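Local coordinates for protein putative aminomethyltransferase (Leptospirillum rubarum, PDB 3TTG) that probably binds a folate cofactor and may transfer one-carbon units, in the manner of its glycine cleavage T-protein relatives, at residues R139-E144 with G185-L190; S47-G52 with K99-P104; I323-I328 with H350-V355; L38-V43 with G213-E218; P83-L88 with E264-L269. One frame throughout, in Å; residues are numbered along the deposited sequence.

Contact 1: residues R139-E144 with G185-L190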
# COMPACT_ATOMS: atom_id res chain seq x y z
N ARG A 139 5.30 12.13 2.51
CA ARG A 139 5.81 10.76 2.58
C ARG A 139 7.30 10.69 2.42
O ARG A 139 7.90 11.39 1.58
CB ARG A 139 5.17 9.89 1.53
CG ARG A 139 3.70 9.78 1.77
CD ARG A 139 3.06 8.79 0.88
NE ARG A 139 1.60 8.92 1.00
CZ ARG A 139 0.71 8.62 0.05
NH1 ARG A 139 1.10 8.06 -1.08
NH2 ARG A 139 -0.59 8.86 0.24
N LEU A 140 7.90 9.74 3.19
CA LEU A 140 9.32 9.46 3.14
C LEU A 140 9.52 8.02 2.75
O LEU A 140 8.78 7.17 3.25
CB LEU A 140 9.97 9.71 4.51
CG LEU A 140 10.15 11.17 4.97
CD1 LEU A 140 10.59 11.17 6.45
CD2 LEU A 140 11.13 11.90 4.10
N VAL A 141 10.50 7.72 1.86
CA VAL A 141 10.83 6.34 1.52
C VAL A 141 12.34 6.16 1.53
O VAL A 141 13.06 7.10 1.24
CB VAL A 141 10.25 5.88 0.15
CG1 VAL A 141 8.72 5.94 0.14
CG2 VAL A 141 10.82 6.69 -1.01
N GLY A 142 12.81 4.93 1.80
CA GLY A 142 14.22 4.62 1.69
C GLY A 142 14.98 4.44 2.97
O GLY A 142 14.46 4.72 4.06
N PRO A 143 16.24 3.95 2.83
CA PRO A 143 17.01 3.52 4.00
C PRO A 143 17.32 4.57 5.06
O PRO A 143 17.53 4.19 6.22
CB PRO A 143 18.33 2.98 3.39
CG PRO A 143 18.34 3.39 2.00
CD PRO A 143 16.92 3.58 1.58
N GLU A 144 17.34 5.86 4.69
CA GLU A 144 17.62 6.94 5.63
C GLU A 144 16.34 7.61 6.18
O GLU A 144 16.44 8.64 6.83
CB GLU A 144 18.54 7.97 4.96
CG GLU A 144 19.92 7.40 4.66
CD GLU A 144 20.87 8.31 3.90
OE1 GLU A 144 20.59 9.53 3.80
OE2 GLU A 144 21.89 7.80 3.39
N GLY A 185 11.53 -2.25 2.37
CA GLY A 185 12.25 -1.09 2.87
C GLY A 185 11.39 -0.16 3.70
O GLY A 185 10.20 -0.41 3.90
N LEU A 186 12.00 0.93 4.17
CA LEU A 186 11.30 1.87 5.02
C LEU A 186 10.33 2.79 4.26
O LEU A 186 10.64 3.32 3.18
CB LEU A 186 12.29 2.74 5.82
CG LEU A 186 13.01 1.99 6.90
CD1 LEU A 186 14.35 2.68 7.23
CD2 LEU A 186 12.14 1.83 8.15
N GLN A 187 9.18 3.02 4.88
CA GLN A 187 8.13 3.98 4.41
C GLN A 187 7.51 4.68 5.58
O GLN A 187 7.08 4.00 6.50
CB GLN A 187 7.03 3.31 3.63
CG GLN A 187 7.44 2.59 2.39
CD GLN A 187 6.27 1.88 1.79
OE1 GLN A 187 5.98 0.70 2.10
NE2 GLN A 187 5.57 2.55 0.89
N ALA A 188 7.56 6.00 5.61
CA ALA A 188 6.92 6.75 6.66
C ALA A 188 5.98 7.78 6.07
O ALA A 188 6.29 8.43 5.06
CB ALA A 188 7.95 7.43 7.52
N ASP A 189 4.79 7.90 6.69
CA ASP A 189 3.78 8.88 6.31
C ASP A 189 3.59 9.86 7.44
O ASP A 189 3.17 9.49 8.54
CB ASP A 189 2.48 8.25 5.97
CG ASP A 189 2.59 7.12 4.96
OD1 ASP A 189 3.44 7.22 4.01
OD2 ASP A 189 1.90 6.11 5.14
N LEU A 190 3.83 11.10 7.15
CA LEU A 190 3.72 12.16 8.13
C LEU A 190 2.44 12.94 7.89
O LEU A 190 2.30 13.49 6.81
CB LEU A 190 4.93 13.10 8.02
CG LEU A 190 6.32 12.62 8.40
CD1 LEU A 190 6.78 11.47 7.52
CD2 LEU A 190 7.34 13.74 8.24
O HOH W 1 6.02 6.59 2.66
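Leu140 O takes two hydrogen bonds, one from Ala188 N on the partner strand and one from a water. Ala188 N is 2.9 Å from Leu140 O and tilted 23° from the carbonyl plane. The water also lies 3.0 Å from Asp189 OD1, so it can bridge this carbonyl and a carboxylate on the other strand. The return bond of the pair, Leu140 N to Ala188 O, is the shortest across the contact at 2.8 Å and nearly straight, with 173° at the hydrogen. These are antiparallel neighbours, strands 135-141 and 187-193, inside the mixed sheet of the folate-binding domain. On one face, Leu140 and Ala188 sit under helix 145-152, and Leu140 CD1 meets Leu190 CD1 at 4.0 Å. On the other face, where Val141 and Gln187 pack against helix 218-227, Arg139 lies across Asp189. The arginine chain is extended from CG to NE, which carries its methylenes past the acid: CG is 3.4 Å from Asp189 OD1. The ionic link from Arg139 NE to that same oxygen is long, and guanidinium and carboxylate are turned 59° apart. Each group has a stronger partner elsewhere, Arg139 in Glu137 and Asp189 in His174; Tyr221 OH takes a further bond from Arg139 NH1. Past the strand end, Gly142 N still bonds Leu186 O at 3.0 Å. The backbone angles of Gly142 would jam any side chain against the preceding carbonyl. Beside it, Leu186 CB rests 3.4 Å from Gly142 O.

Contact 2: residues S47-G52 with K99-P104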
# COMPACT_ATOMS: atom_id res chain seq x y z
N SER A 47 -7.97 10.84 7.19
CA SER A 47 -7.68 10.67 8.63
C SER A 47 -8.96 10.47 9.34
O SER A 47 -9.62 11.45 9.65
CB SER A 47 -6.98 11.94 9.16
OG SER A 47 -5.63 11.94 8.78
N ILE A 48 -9.35 9.22 9.59
CA ILE A 48 -10.65 8.92 10.19
C ILE A 48 -10.48 8.44 11.58
O ILE A 48 -9.72 7.50 11.82
CB ILE A 48 -11.40 7.84 9.36
CG1 ILE A 48 -11.49 8.17 7.87
CG2 ILE A 48 -12.79 7.57 9.96
CD1 ILE A 48 -12.19 9.57 7.55
N PHE A 49 -11.19 9.04 12.52
CA PHE A 49 -11.06 8.60 13.92
C PHE A 49 -12.33 7.96 14.41
O PHE A 49 -13.44 8.38 14.03
CB PHE A 49 -10.66 9.77 14.81
CG PHE A 49 -9.22 10.18 14.52
CD1 PHE A 49 -8.17 9.63 15.23
CD2 PHE A 49 -8.91 10.92 13.39
CE1 PHE A 49 -6.84 9.97 14.94
CE2 PHE A 49 -7.58 11.26 13.09
CZ PHE A 49 -6.56 10.76 13.84
N VAL A 50 -12.18 6.92 15.24
CA VAL A 50 -13.30 6.22 15.84
C VAL A 50 -13.15 6.26 17.37
O VAL A 50 -12.15 5.78 17.93
CB VAL A 50 -13.48 4.79 15.33
CG1 VAL A 50 -14.79 4.19 15.87
CG2 VAL A 50 -13.46 4.76 13.81
N GLU A 51 -14.16 6.78 18.03
CA GLU A 51 -14.19 6.87 19.48
C GLU A 51 -15.42 6.23 20.03
O GLU A 51 -16.33 5.88 19.27
CB GLU A 51 -14.11 8.35 19.87
CG GLU A 51 -15.39 9.13 19.71
CD GLU A 51 -15.25 10.63 19.95
OE1 GLU A 51 -16.23 11.23 20.44
OE2 GLU A 51 -14.17 11.20 19.67
N GLY A 52 -15.41 6.01 21.33
CA GLY A 52 -16.56 5.46 22.05
C GLY A 52 -16.23 4.17 22.75
O GLY A 52 -15.24 3.51 22.44
N LYS A 99 -8.96 6.56 21.19
CA LYS A 99 -9.38 6.64 19.79
C LYS A 99 -8.66 5.62 18.92
O LYS A 99 -7.50 5.30 19.17
CB LYS A 99 -9.14 8.03 19.19
CG LYS A 99 -10.15 9.06 19.62
CD LYS A 99 -10.05 10.36 18.81
CE LYS A 99 -9.18 11.43 19.46
NZ LYS A 99 -9.99 12.39 20.24
N ILE A 100 -9.35 5.12 17.87
CA ILE A 100 -8.73 4.28 16.83
C ILE A 100 -8.58 5.18 15.62
O ILE A 100 -9.55 5.86 15.26
CB ILE A 100 -9.52 2.96 16.54
CG1 ILE A 100 -9.54 2.06 17.81
CG2 ILE A 100 -8.84 2.19 15.40
CD1 ILE A 100 -10.64 0.89 17.83
N ALA A 101 -7.37 5.32 15.06
CA ALA A 101 -7.12 6.13 13.84
C ALA A 101 -7.07 5.22 12.63
O ALA A 101 -6.39 4.22 12.69
CB ALA A 101 -5.81 6.89 13.98
N LEU A 102 -7.81 5.53 11.58
CA LEU A 102 -7.87 4.75 10.37
C LEU A 102 -7.51 5.61 9.23
O LEU A 102 -8.06 6.72 9.07
CB LEU A 102 -9.30 4.14 10.13
CG LEU A 102 -9.84 3.26 11.23
CD1 LEU A 102 -11.33 2.95 11.01
CD2 LEU A 102 -9.04 1.97 11.36
N PHE A 103 -6.64 5.09 8.38
CA PHE A 103 -6.19 5.81 7.17
C PHE A 103 -6.53 4.97 5.93
O PHE A 103 -5.72 4.14 5.49
CB PHE A 103 -4.72 6.14 7.23
CG PHE A 103 -4.41 6.94 8.48
CD1 PHE A 103 -4.29 8.32 8.42
CD2 PHE A 103 -4.14 6.31 9.68
CE1 PHE A 103 -4.03 9.06 9.57
CE2 PHE A 103 -3.80 7.04 10.82
CZ PHE A 103 -3.82 8.42 10.77
N PRO A 104 -7.75 5.15 5.40
CA PRO A 104 -8.15 4.43 4.18
C PRO A 104 -7.50 5.03 2.93
O PRO A 104 -6.69 5.93 3.05
CB PRO A 104 -9.66 4.60 4.19
CG PRO A 104 -9.82 5.99 4.68
CD PRO A 104 -8.82 6.08 5.81
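Ser47 comes in beside Phe103, its OG 3.4 Å from CE1 and set obliquely to the ring. Ile48 is bonded both ways to Leu102, and its own carbonyl receives Leu102 N at 2.8 Å, nearly along the C=O axis. The Ile48 and Pro104 side chains cross at about a right angle, with Ile48 CG1 4.0 Å from Pro104 CD. Phe49 CG stands anti to its carbonyl carbon (chi1 -70°), and CE1 comes within 3.4 Å of Ala101 CB, while the bent Lys99 chain passes alongside with its CD near Phe49 CB. Strands 48-51 and 99-103 are antiparallel neighbours in a five-stranded sheet of the folate-binding domain, and helices 55-60 and 109-118 cover the face bearing Ile48, Val50, Ile100 and Leu102. Replacing Phe49 by a serine would probably strip the Ala101 methyl and Lys99 methylenes of their aromatic neighbour and open a gap on the opposite face. Val50 exchanges two bonds with Ile100, and its CG2 touches Leu102 CD1 at 4.0 Å, the side chains crossing obliquely. Glu51 CB touches Lys99 CG, but the charged ends, Glu51 OE2 and Lys99 NZ, stay 4.4 Å apart, beyond a salt bridge.

Contact 3: residues I323-I328 with H350-V355; sequences IGLGYI and HSLPFV
No backbone hydrogen bond joins 323-328 to 350-355; the nearest backbones, at Ile323 and Phe354, keep their CA atoms 8.4 Å apart, and side chains bridge the interval. Strand 321-329 belongs to the antiparallel sheet of the glycine cleavage T-protein C-terminal barrel domain, and the closing residues of the chain curl back over it after strand 346-350, with a cis peptide before Pro353. Ile323 lies beneath one face of the Phe354 ring in a CH-pi contact, CB 4.0 Å from the ring centroid and 15° off the normal. Because CG1 of Ile323 sits between the backbone N and the carbonyl carbon (chi1 53°), its two branches spread under the ring: CG2 is 3.8 Å from Phe354 CD1, and CD1 is 3.9 Å from Phe354 CD2. The rim is met by Gly324 O, which lies near the ring plane and 3.6 Å from Phe354 CZ. Farther along the strand, Leu325 CD2 meets Leu352 CD2 at 3.9 Å and also approaches the phenyl edge. An alanine at Phe354 would remove the ring and is likely to leave both Ile323 branches without their cover, freeing the tail to shift on the strand. Beyond Phe354, the terminal carboxylate of Val355 forms a salt bridge with Lys228. Above the face turned from Ile323 stands Ser351 O, 4.1 Å from the plane of the Phe354 ring and offset toward its rim. That oxygen also accepts a bond from His350 ND1, at 2.8 Å on a lone pair in the carbonyl plane.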
# COMPACT_ATOMS: atom_id res chain seq x y z
N ILE A 323 8.23 -1.99 -16.14
CA ILE A 323 7.93 -3.02 -15.15
C ILE A 323 6.46 -2.94 -14.83
O ILE A 323 5.85 -1.91 -14.99
CB ILE A 323 8.82 -2.94 -13.88
CG1 ILE A 323 8.80 -1.54 -13.26
CG2 ILE A 323 10.27 -3.34 -14.25
CD1 ILE A 323 9.36 -1.50 -11.78
N GLY A 324 5.92 -3.99 -14.28
CA GLY A 324 4.54 -3.89 -13.82
C GLY A 324 4.12 -4.93 -12.84
O GLY A 324 4.89 -5.82 -12.48
N LEU A 325 2.92 -4.76 -12.34
CA LEU A 325 2.32 -5.68 -11.41
C LEU A 325 0.98 -6.18 -12.00
O LEU A 325 0.34 -5.52 -12.82
CB LEU A 325 2.08 -4.99 -10.07
CG LEU A 325 3.23 -4.50 -9.19
CD1 LEU A 325 2.63 -3.92 -7.85
CD2 LEU A 325 4.22 -5.63 -8.89
N GLY A 326 0.57 -7.31 -11.51
CA GLY A 326 -0.68 -7.91 -11.87
C GLY A 326 -0.89 -9.27 -11.25
O GLY A 326 -0.27 -9.59 -10.24
N TYR A 327 -1.73 -10.07 -11.88
CA TYR A 327 -2.13 -11.36 -11.34
C TYR A 327 -1.85 -12.40 -12.36
O TYR A 327 -2.17 -12.18 -13.55
CB TYR A 327 -3.63 -11.36 -10.93
CG TYR A 327 -3.85 -10.52 -9.71
CD1 TYR A 327 -3.75 -11.07 -8.43
CD2 TYR A 327 -4.12 -9.17 -9.81
CE1 TYR A 327 -3.75 -10.27 -7.31
CE2 TYR A 327 -4.24 -8.37 -8.68
CZ TYR A 327 -4.05 -8.92 -7.43
OH TYR A 327 -4.23 -8.20 -6.29
N ILE A 328 -1.25 -13.52 -11.93
CA ILE A 328 -0.93 -14.62 -12.84
C ILE A 328 -1.62 -15.89 -12.38
O ILE A 328 -1.56 -16.24 -11.20
CB ILE A 328 0.64 -14.78 -12.95
CG1 ILE A 328 1.06 -15.57 -14.19
CG2 ILE A 328 1.25 -15.39 -11.73
CD1 ILE A 328 0.78 -14.90 -15.46
N HIS A 350 8.55 -11.81 -13.59
CA HIS A 350 9.77 -11.43 -12.89
C HIS A 350 9.59 -11.50 -11.39
O HIS A 350 8.50 -11.24 -10.85
CB HIS A 350 10.15 -10.00 -13.28
CG HIS A 350 11.55 -9.59 -12.97
ND1 HIS A 350 11.90 -9.10 -11.75
CD2 HIS A 350 12.64 -9.53 -13.77
CE1 HIS A 350 13.18 -8.78 -11.83
NE2 HIS A 350 13.67 -9.07 -13.01
N SER A 351 10.70 -11.82 -10.70
CA SER A 351 10.77 -11.84 -9.23
C SER A 351 10.45 -10.43 -8.65
O SER A 351 10.67 -9.41 -9.31
CB SER A 351 12.17 -12.29 -8.78
OG SER A 351 13.17 -11.46 -9.37
N LEU A 352 9.86 -10.41 -7.45
CA LEU A 352 9.66 -9.22 -6.67
C LEU A 352 10.53 -9.29 -5.42
O LEU A 352 10.73 -10.37 -4.87
CB LEU A 352 8.19 -9.06 -6.24
CG LEU A 352 7.15 -8.90 -7.36
CD1 LEU A 352 5.77 -8.87 -6.81
CD2 LEU A 352 7.46 -7.66 -8.20
N PRO A 353 10.95 -8.14 -4.87
CA PRO A 353 10.91 -6.80 -5.47
C PRO A 353 11.86 -6.81 -6.68
O PRO A 353 12.70 -7.72 -6.83
CB PRO A 353 11.40 -5.89 -4.32
CG PRO A 353 12.33 -6.73 -3.57
CD PRO A 353 11.73 -8.13 -3.62
N PHE A 354 11.69 -5.83 -7.56
CA PHE A 354 12.58 -5.70 -8.74
C PHE A 354 13.92 -5.19 -8.33
O PHE A 354 14.91 -5.54 -8.93
CB PHE A 354 12.00 -4.74 -9.79
CG PHE A 354 10.71 -5.20 -10.39
CD1 PHE A 354 10.70 -5.99 -11.55
CD2 PHE A 354 9.49 -4.84 -9.83
CE1 PHE A 354 9.49 -6.43 -12.09
CE2 PHE A 354 8.30 -5.22 -10.40
CZ PHE A 354 8.30 -6.06 -11.50
N VAL A 355 13.94 -4.30 -7.36
CA VAL A 355 15.10 -3.63 -6.77
C VAL A 355 15.08 -3.82 -5.26
O VAL A 355 16.14 -4.13 -4.71
CB VAL A 355 15.05 -2.12 -7.07
CG1 VAL A 355 16.28 -1.42 -6.47
CG2 VAL A 355 14.94 -1.86 -8.58
OXT VAL A 355 14.04 -3.52 -4.64

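Contact 4: residues L38-V43 with G213-E218; sequences LFYPSV and GVLLDE
Val214 O begins the pairing by accepting Leu38 N at 2.9 Å. Here strand 214-215 adds itself, parallel to strand 37-39, as an outermost strand of the mixed sheet in the folate-binding domain. Leu215 faces Leu38 in register, and its CD1 serves two neighbours. It meets Leu38 CG at 3.9 Å and comes to the edge of the Tyr40 ring, in plane, 3.7 Å from CE2; Leu38 and Tyr40 also pack on helix 197-211. Leu216 N then closes the bridge with a 2.7 Å bond to Leu38 O, straight enough at 161°. Leu216 O accepts from a water at 2.8 Å, and that water in turn accepts Tyr40 N, so the pairing is carried one residue further where the strands part. The same Leu216 O lies in the plane of the Phe39 ring, at its edge, 3.6 Å from CD1. Asp217 is the N-cap of helix 218-227, its OD1 taking the Ser220 amide, and the first turn of that helix is where Phe39 ends up. The Phe39 side chain swings across to the helix start, its chi1 of 178° setting CG opposite the backbone N, and stacks on Tyr221. Its far corner abuts Glu218, where CA is 3.6 Å from Phe39 CE1.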
# COMPACT_ATOMS: atom_id res chain seq x y z
N LEU A 38 11.48 11.86 -0.88
CA LEU A 38 10.43 12.69 -0.28
C LEU A 38 9.34 12.89 -1.32
O LEU A 38 9.64 13.19 -2.49
CB LEU A 38 11.12 14.00 0.11
CG LEU A 38 10.29 15.13 0.63
CD1 LEU A 38 9.54 14.73 1.87
CD2 LEU A 38 11.16 16.28 0.93
N PHE A 39 8.05 12.71 -0.92
CA PHE A 39 6.91 12.85 -1.81
C PHE A 39 5.77 13.58 -1.14
O PHE A 39 5.37 13.20 -0.03
CB PHE A 39 6.45 11.45 -2.29
CG PHE A 39 5.24 11.49 -3.19
CD1 PHE A 39 5.30 12.12 -4.44
CD2 PHE A 39 4.05 10.89 -2.81
CE1 PHE A 39 4.19 12.14 -5.28
CE2 PHE A 39 2.94 10.91 -3.66
CZ PHE A 39 3.00 11.56 -4.87
N TYR A 40 5.15 14.55 -1.86
CA TYR A 40 3.99 15.29 -1.37
C TYR A 40 2.76 14.88 -2.14
O TYR A 40 2.55 15.35 -3.24
CB TYR A 40 4.22 16.79 -1.48
CG TYR A 40 5.31 17.29 -0.56
CD1 TYR A 40 5.02 17.74 0.71
CD2 TYR A 40 6.62 17.35 -0.99
CE1 TYR A 40 6.02 18.25 1.54
CE2 TYR A 40 7.63 17.86 -0.18
CZ TYR A 40 7.33 18.28 1.10
OH TYR A 40 8.34 18.71 1.91
N PRO A 41 1.95 13.94 -1.65
CA PRO A 41 0.77 13.51 -2.45
C PRO A 41 -0.23 14.62 -2.68
O PRO A 41 -0.44 15.46 -1.79
CB PRO A 41 0.16 12.37 -1.61
CG PRO A 41 0.66 12.57 -0.30
CD PRO A 41 1.98 13.24 -0.35
N SER A 42 -0.81 14.64 -3.87
CA SER A 42 -1.83 15.60 -4.27
C SER A 42 -3.11 15.34 -3.48
O SER A 42 -3.82 16.26 -3.09
CB SER A 42 -2.08 15.48 -5.78
OG SER A 42 -3.14 16.34 -6.16
N VAL A 43 -3.37 14.06 -3.20
CA VAL A 43 -4.50 13.66 -2.39
C VAL A 43 -3.95 12.71 -1.34
O VAL A 43 -3.45 11.64 -1.67
CB VAL A 43 -5.64 13.02 -3.23
CG1 VAL A 43 -6.83 12.67 -2.34
CG2 VAL A 43 -6.09 13.97 -4.38
N GLY A 213 19.14 13.51 -0.36
CA GLY A 213 17.95 12.75 -0.69
C GLY A 213 17.37 13.33 -1.97
O GLY A 213 17.97 14.23 -2.56
N VAL A 214 16.17 12.91 -2.37
CA VAL A 214 15.55 13.43 -3.59
C VAL A 214 14.08 13.72 -3.38
O VAL A 214 13.36 12.97 -2.75
CB VAL A 214 15.78 12.41 -4.76
CG1 VAL A 214 15.17 11.04 -4.49
CG2 VAL A 214 15.34 12.97 -6.13
N LEU A 215 13.63 14.80 -4.01
CA LEU A 215 12.23 15.16 -4.05
C LEU A 215 11.64 14.42 -5.25
O LEU A 215 11.99 14.68 -6.40
CB LEU A 215 12.07 16.67 -4.16
CG LEU A 215 10.65 17.23 -4.10
CD1 LEU A 215 9.92 16.82 -2.84
CD2 LEU A 215 10.66 18.75 -4.21
N LEU A 216 10.78 13.47 -4.97
CA LEU A 216 10.14 12.65 -6.00
C LEU A 216 8.87 13.35 -6.52
O LEU A 216 8.12 13.94 -5.75
CB LEU A 216 9.78 11.30 -5.41
CG LEU A 216 10.94 10.38 -4.94
CD1 LEU A 216 10.41 9.17 -4.15
CD2 LEU A 216 11.76 9.87 -6.11
N ASP A 217 8.63 13.27 -7.80
CA ASP A 217 7.37 13.69 -8.40
C ASP A 217 6.46 12.43 -8.40
O ASP A 217 6.93 11.33 -8.05
CB ASP A 217 7.62 14.34 -9.81
CG ASP A 217 8.03 13.43 -10.93
OD1 ASP A 217 8.21 12.19 -10.68
OD2 ASP A 217 8.33 13.94 -12.03
N GLU A 218 5.20 12.56 -8.80
CA GLU A 218 4.24 11.43 -8.80
C GLU A 218 4.75 10.23 -9.62
O GLU A 218 4.69 9.12 -9.10
CB GLU A 218 2.85 11.89 -9.30
CG GLU A 218 1.84 10.77 -9.47
CD GLU A 218 0.43 11.22 -9.81
OE1 GLU A 218 0.26 12.39 -10.25
OE2 GLU A 218 -0.52 10.42 -9.63
O HOH W 2 6.33 15.51 -4.37

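Contact 5: residues P83-L88 with E264-L269; sequences PKARIL and EPVTRL
With phi 74° and psi 18°, Ala85 adopts the left-handed backbone conformation, which aims its methyl at Val266 and Pro265. This is the connection of a beta-hairpin, between strands 75-81 and 87-96, set against helix 263-271. On the helix side, Val266 holds CG2 anti to its carbonyl carbon, beside the backbone N, and that branch meets Ala85 CB at 3.6 Å. The proline ring comes up next to it: Pro265 CB is 3.8 Å from the same methyl. The ring also presses on the turn backbone, with CG 3.5 Å from Pro83 O and CB 3.9 Å from Lys84 O. No hydrogen bond crosses the contact, so the two parts meet through carbon and carbonyl surfaces alone. The turn itself is braced by Asn82, whose OD1 accepts Arg86 N, while the Arg86 side chain points away from helix 263-271 and makes a cation-pi contact with Phe242. Val266 reaches further to Leu81 and Tyr260. On the helix, Glu264 and Arg268, one turn apart, pair in a side-on salt bridge that uses both carboxylate oxygens. NH2 of Arg268 bonds OE1 of Glu264, and Arg268 NE lies 2.9 Å from Glu264 OE2 on its syn side.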
# COMPACT_ATOMS: atom_id res chain seq x y z
N PRO A 83 -18.95 -9.41 2.17
CA PRO A 83 -19.27 -10.75 2.70
C PRO A 83 -18.63 -11.96 1.95
O PRO A 83 -18.49 -13.06 2.53
CB PRO A 83 -20.79 -10.79 2.56
CG PRO A 83 -21.19 -9.37 2.75
CD PRO A 83 -20.20 -8.63 1.95
N LYS A 84 -18.32 -11.77 0.67
CA LYS A 84 -17.67 -12.77 -0.15
C LYS A 84 -16.13 -12.66 -0.04
O LYS A 84 -15.45 -13.37 -0.73
CB LYS A 84 -18.11 -12.63 -1.63
CG LYS A 84 -19.57 -12.95 -1.88
CD LYS A 84 -19.82 -14.38 -2.11
CE LYS A 84 -21.25 -14.67 -2.56
NZ LYS A 84 -21.64 -13.90 -3.79
N ALA A 85 -15.58 -11.78 0.85
CA ALA A 85 -14.16 -11.65 1.10
C ALA A 85 -13.38 -10.95 0.01
O ALA A 85 -12.16 -10.94 0.10
CB ALA A 85 -13.50 -13.00 1.43
N ARG A 86 -14.04 -10.21 -0.89
CA ARG A 86 -13.35 -9.35 -1.85
C ARG A 86 -13.00 -8.03 -1.15
O ARG A 86 -13.68 -7.59 -0.23
CB ARG A 86 -14.21 -9.09 -3.09
CG ARG A 86 -14.65 -10.33 -3.87
CD ARG A 86 -13.45 -10.89 -4.61
NE ARG A 86 -13.79 -12.00 -5.52
CZ ARG A 86 -14.25 -11.87 -6.76
NH1 ARG A 86 -14.49 -10.65 -7.27
NH2 ARG A 86 -14.51 -12.94 -7.51
N ILE A 87 -11.93 -7.42 -1.60
CA ILE A 87 -11.39 -6.21 -1.00
C ILE A 87 -12.22 -4.98 -1.37
O ILE A 87 -12.32 -4.64 -2.53
CB ILE A 87 -9.92 -5.99 -1.45
CG1 ILE A 87 -8.95 -7.18 -0.99
CG2 ILE A 87 -9.39 -4.59 -0.98
CD1 ILE A 87 -7.64 -7.13 -1.76
N LEU A 88 -12.69 -4.25 -0.36
CA LEU A 88 -13.36 -2.97 -0.58
C LEU A 88 -12.42 -1.88 -0.31
O LEU A 88 -12.35 -0.95 -1.09
CB LEU A 88 -14.59 -2.80 0.31
CG LEU A 88 -15.71 -3.83 0.14
CD1 LEU A 88 -16.84 -3.56 1.11
CD2 LEU A 88 -16.26 -3.81 -1.33
N GLU A 264 -15.38 -16.23 6.87
CA GLU A 264 -15.53 -17.62 6.45
C GLU A 264 -14.95 -17.86 5.06
O GLU A 264 -14.18 -18.80 4.96
CB GLU A 264 -16.95 -18.16 6.60
CG GLU A 264 -17.06 -19.66 6.35
CD GLU A 264 -17.14 -20.11 4.90
OE1 GLU A 264 -17.61 -19.33 4.04
OE2 GLU A 264 -16.76 -21.27 4.63
N PRO A 265 -15.22 -17.05 4.03
CA PRO A 265 -14.60 -17.30 2.71
C PRO A 265 -13.08 -17.09 2.70
O PRO A 265 -12.38 -17.85 2.07
CB PRO A 265 -15.33 -16.27 1.81
CG PRO A 265 -16.61 -16.02 2.50
CD PRO A 265 -16.24 -16.00 3.93
N VAL A 266 -12.57 -16.11 3.49
CA VAL A 266 -11.13 -15.87 3.67
C VAL A 266 -10.47 -17.13 4.21
O VAL A 266 -9.43 -17.58 3.70
CB VAL A 266 -10.89 -14.69 4.66
CG1 VAL A 266 -9.54 -14.75 5.36
CG2 VAL A 266 -11.04 -13.40 3.96
N THR A 267 -11.12 -17.73 5.23
CA THR A 267 -10.56 -18.88 5.92
C THR A 267 -10.66 -20.12 5.08
O THR A 267 -9.70 -20.90 5.02
CB THR A 267 -11.18 -19.07 7.32
OG1 THR A 267 -11.04 -17.85 8.06
CG2 THR A 267 -10.48 -20.15 8.08
N ARG A 268 -11.79 -20.33 4.44
CA ARG A 268 -11.97 -21.46 3.53
C ARG A 268 -10.92 -21.44 2.39
O ARG A 268 -10.34 -22.48 2.09
CB ARG A 268 -13.40 -21.46 2.97
CG ARG A 268 -13.68 -22.64 2.07
CD ARG A 268 -15.14 -22.89 1.80
NE ARG A 268 -15.95 -21.67 1.88
CZ ARG A 268 -16.15 -20.78 0.90
NH1 ARG A 268 -15.59 -20.96 -0.30
NH2 ARG A 268 -16.92 -19.71 1.11
N LEU A 269 -10.73 -20.30 1.72
CA LEU A 269 -9.72 -20.14 0.66
C LEU A 269 -8.34 -20.61 1.18
O LEU A 269 -7.67 -21.42 0.55
CB LEU A 269 -9.63 -18.69 0.16
CG LEU A 269 -8.51 -18.42 -0.87
CD1 LEU A 269 -8.67 -19.32 -2.12
CD2 LEU A 269 -8.43 -16.95 -1.23

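Contacts 1 and 4 share one mixed sheet: strands 135-141 and 37-39 are neighbours, the centres of the two contacts lie about 11 Å apart, and Arg139 N probably bonds Phe39 O. Contact 4 joins segments 170 residues apart, enclosing contact 2 and then contact 1. Contact 2 belongs to the second sheet of the folate-binding domain, about 22 Å from contact 1 between centres. Contact 5 reaches that sheet too, through strand 87-96, and crosses contacts 2 and 4 along the chain; its centre lies about 35 Å from that of contact 4. It sets helix 263-271 on a hairpin of the second sheet, while contact 3, last along the chain, fastens the chain end onto the C-terminal barrel sheet.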